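Local coordinates for protein adenylyltransferase (Bartonella henselae str. Houston-1, PDB 5NH2) that transfers AMP from ATP to tyrosine or threonine residues of host target proteins through its Fic (fido) domain, as a secreted virulence factor, at residues S179-M187 / N231-V239. Residues are numbered along the deposited sequence; the frame is centred on the assembly and turned at random.
Sequences SLITKERMM and NVNDRPVMV
Thr182, at the N-cap of helix 183-196, comes within 4.7 Å of Asn233, CA to CA, where the chain makes a type I turn from Val232 to Arg235 before it enters strand 237-239. The turn brings acceptors to the first turn of the helix, whose N-H groups have no helical carbonyls to bond. Glu184 N donates to Asn233 O at 3.1 Å, nearly in line with the carbonyl, and Lys183 N donates to Asn233 OD1 at 2.8 Å, from above the amide plane. A chi1 of -163° carries the Asn233 amide away from its own N and obliquely across CB of Lys183; its ND2 hydrogen-bonds to Ala33 O of the neighbouring chain, the antitoxin homologue BiaA. The Thr182 hydroxyl works twice: OG1 accepts from Arg185 N as the capping bond and donates to Arg235 O at 2.8 Å. Its chi1 of 68° puts OG1 between N and C, while CG2 faces the Val232 carbonyl oxygen and Val237 CG2, 3.7 Å away. Glu184 lays CG alongside the proline ring, 3.7 Å from Pro236 CD, and its CB rests against the Asp234 carbonyl. Farther on, the extended Arg185 reaches the strand, and Met238 CB sits over the centre of one guanidinium face, 3.4 Å from CZ. A water receives no more than a weak bond from Thr182 N but donates to Leu180 O and Val237 O, bridging the two backbones. Arg185 NH1 forms a salt bridge with Asp208, whose OD2 also takes the N-H of Val239, so one carboxylate ties helices 183-196 and 200-208 to the strand. Strand 237-239 pairs in parallel with strand 265-270, and Val237 packs on Phe221 of helix 212-227: the contact joins the helical Fic domain to the mixed sheet of the intracellular delivery region, probably an OB-type fold.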
# COMPACT_ATOMS: atom_id res chain seq x y z
N SER A 179 0.05 -1.97 -5.42
CA SER A 179 1.17 -1.43 -6.16
C SER A 179 0.72 -0.68 -7.40
O SER A 179 1.55 -0.04 -8.06
CB SER A 179 2.16 -2.56 -6.48
OG SER A 179 1.80 -3.20 -7.68
N LEU A 180 -0.55 -0.74 -7.76
CA LEU A 180 -1.04 -0.03 -8.93
C LEU A 180 -1.58 1.36 -8.58
O LEU A 180 -2.04 2.07 -9.49
CB LEU A 180 -2.12 -0.85 -9.63
CG LEU A 180 -1.68 -2.27 -10.02
CD1 LEU A 180 -2.73 -2.89 -10.94
CD2 LEU A 180 -0.31 -2.31 -10.69
N ILE A 181 -1.52 1.73 -7.30
CA ILE A 181 -2.12 2.96 -6.76
C ILE A 181 -1.00 3.94 -6.44
O ILE A 181 -0.11 3.60 -5.66
CB ILE A 181 -2.92 2.67 -5.47
CG1 ILE A 181 -4.14 1.82 -5.80
CG2 ILE A 181 -3.28 3.99 -4.72
CD1 ILE A 181 -4.96 2.38 -6.92
N THR A 182 -1.05 5.16 -7.00
CA THR A 182 -0.08 6.21 -6.69
C THR A 182 -0.35 6.91 -5.34
O THR A 182 -1.47 6.91 -4.82
CB THR A 182 -0.05 7.31 -7.77
OG1 THR A 182 -1.29 8.04 -7.76
CG2 THR A 182 0.25 6.76 -9.18
N LYS A 183 0.69 7.56 -4.82
CA LYS A 183 0.59 8.27 -3.56
C LYS A 183 -0.49 9.35 -3.62
O LYS A 183 -1.28 9.53 -2.68
CB LYS A 183 1.96 8.86 -3.21
CG LYS A 183 2.03 9.51 -1.77
CD LYS A 183 3.49 9.61 -1.20
CE LYS A 183 3.63 10.79 -0.28
NZ LYS A 183 3.09 10.57 1.09
N GLU A 184 -0.55 10.04 -4.75
CA GLU A 184 -1.58 11.03 -5.01
C GLU A 184 -3.00 10.45 -4.91
O GLU A 184 -3.87 11.01 -4.23
CB GLU A 184 -1.35 11.64 -6.39
CG GLU A 184 -2.42 12.64 -6.83
CD GLU A 184 -2.40 13.93 -6.00
OE1 GLU A 184 -1.44 14.17 -5.22
OE2 GLU A 184 -3.36 14.72 -6.14
N ARG A 185 -3.26 9.35 -5.64
CA ARG A 185 -4.62 8.80 -5.68
C ARG A 185 -5.05 8.29 -4.31
O ARG A 185 -6.18 8.57 -3.87
CB ARG A 185 -4.72 7.68 -6.74
CG ARG A 185 -6.12 6.99 -6.78
CD ARG A 185 -6.21 5.80 -7.76
NE ARG A 185 -7.60 5.51 -8.10
CZ ARG A 185 -8.02 4.56 -8.95
NH1 ARG A 185 -7.17 3.73 -9.57
NH2 ARG A 185 -9.33 4.41 -9.17
N MET A 186 -4.12 7.63 -3.57
CA MET A 186 -4.39 7.18 -2.21
C MET A 186 -4.86 8.34 -1.33
O MET A 186 -5.85 8.21 -0.58
CB MET A 186 -3.13 6.51 -1.60
CG MET A 186 -3.39 5.74 -0.25
SD MET A 186 -4.56 4.32 -0.49
CE MET A 186 -6.04 4.96 0.28
N MET A 187 -4.17 9.49 -1.42
CA MET A 187 -4.54 10.60 -0.56
C MET A 187 -5.88 11.22 -0.99
O MET A 187 -6.72 11.56 -0.13
CB MET A 187 -3.42 11.66 -0.54
CG MET A 187 -3.98 13.10 -0.18
SD MET A 187 -2.96 14.47 -0.73
CE MET A 187 -3.18 14.65 -2.49
N ASN A 231 8.11 9.08 -13.40
CA ASN A 231 7.59 8.90 -12.04
C ASN A 231 6.20 9.53 -11.94
O ASN A 231 6.06 10.75 -12.00
CB ASN A 231 8.51 9.55 -11.02
CG ASN A 231 8.14 9.15 -9.59
OD1 ASN A 231 6.97 9.13 -9.23
ND2 ASN A 231 9.14 8.80 -8.79
N VAL A 232 5.18 8.69 -11.78
CA VAL A 232 3.81 9.16 -11.67
C VAL A 232 3.29 9.17 -10.23
O VAL A 232 2.07 9.26 -10.02
CB VAL A 232 2.87 8.35 -12.57
CG1 VAL A 232 3.01 8.82 -14.01
CG2 VAL A 232 3.17 6.87 -12.41
N ASN A 233 4.16 8.94 -9.25
CA ASN A 233 3.69 8.78 -7.87
C ASN A 233 2.90 10.01 -7.38
O ASN A 233 2.03 9.88 -6.50
CB ASN A 233 4.88 8.46 -6.95
CG ASN A 233 4.44 7.88 -5.60
OD1 ASN A 233 3.39 7.22 -5.49
ND2 ASN A 233 5.23 8.15 -4.56
N ASP A 234 3.17 11.19 -7.96
CA ASP A 234 2.51 12.45 -7.64
C ASP A 234 1.29 12.78 -8.53
O ASP A 234 0.72 13.86 -8.37
CB ASP A 234 3.51 13.59 -7.73
CG ASP A 234 4.43 13.61 -6.53
OD1 ASP A 234 4.18 14.41 -5.61
OD2 ASP A 234 5.39 12.81 -6.50
N ARG A 235 0.87 11.90 -9.43
CA ARG A 235 -0.26 12.16 -10.31
C ARG A 235 -1.39 11.15 -10.10
O ARG A 235 -1.15 9.97 -9.77
CB ARG A 235 0.19 12.12 -11.78
CG ARG A 235 1.20 13.16 -12.12
CD ARG A 235 0.50 14.47 -12.22
NE ARG A 235 1.32 15.57 -12.75
CZ ARG A 235 1.83 15.62 -13.99
NH1 ARG A 235 1.65 14.62 -14.87
NH2 ARG A 235 2.53 16.69 -14.34
N PRO A 236 -2.64 11.57 -10.31
CA PRO A 236 -3.74 10.61 -10.39
C PRO A 236 -3.58 9.70 -11.60
O PRO A 236 -3.28 10.16 -12.71
CB PRO A 236 -5.00 11.50 -10.50
CG PRO A 236 -4.51 12.85 -10.89
CD PRO A 236 -3.08 12.98 -10.46
N VAL A 237 -3.72 8.39 -11.36
CA VAL A 237 -3.69 7.34 -12.38
C VAL A 237 -4.86 6.41 -12.09
O VAL A 237 -4.97 5.87 -10.98
CB VAL A 237 -2.36 6.54 -12.36
CG1 VAL A 237 -2.33 5.46 -13.48
CG2 VAL A 237 -1.18 7.51 -12.52
N MET A 238 -5.78 6.29 -13.03
CA MET A 238 -6.93 5.45 -12.77
C MET A 238 -7.49 4.95 -14.08
O MET A 238 -7.17 5.46 -15.17
CB MET A 238 -8.02 6.17 -11.98
CG MET A 238 -8.44 7.42 -12.63
SD MET A 238 -9.13 8.57 -11.45
CE MET A 238 -9.47 9.92 -12.56
N VAL A 239 -8.32 3.94 -13.96
CA VAL A 239 -8.96 3.35 -15.11
C VAL A 239 -10.30 4.02 -15.29
O VAL A 239 -11.03 4.22 -14.31
CB VAL A 239 -9.10 1.84 -14.92
CG1 VAL A 239 -10.09 1.24 -15.93
CG2 VAL A 239 -7.70 1.22 -15.06
O HOH W 1 -3.56 4.35 -9.18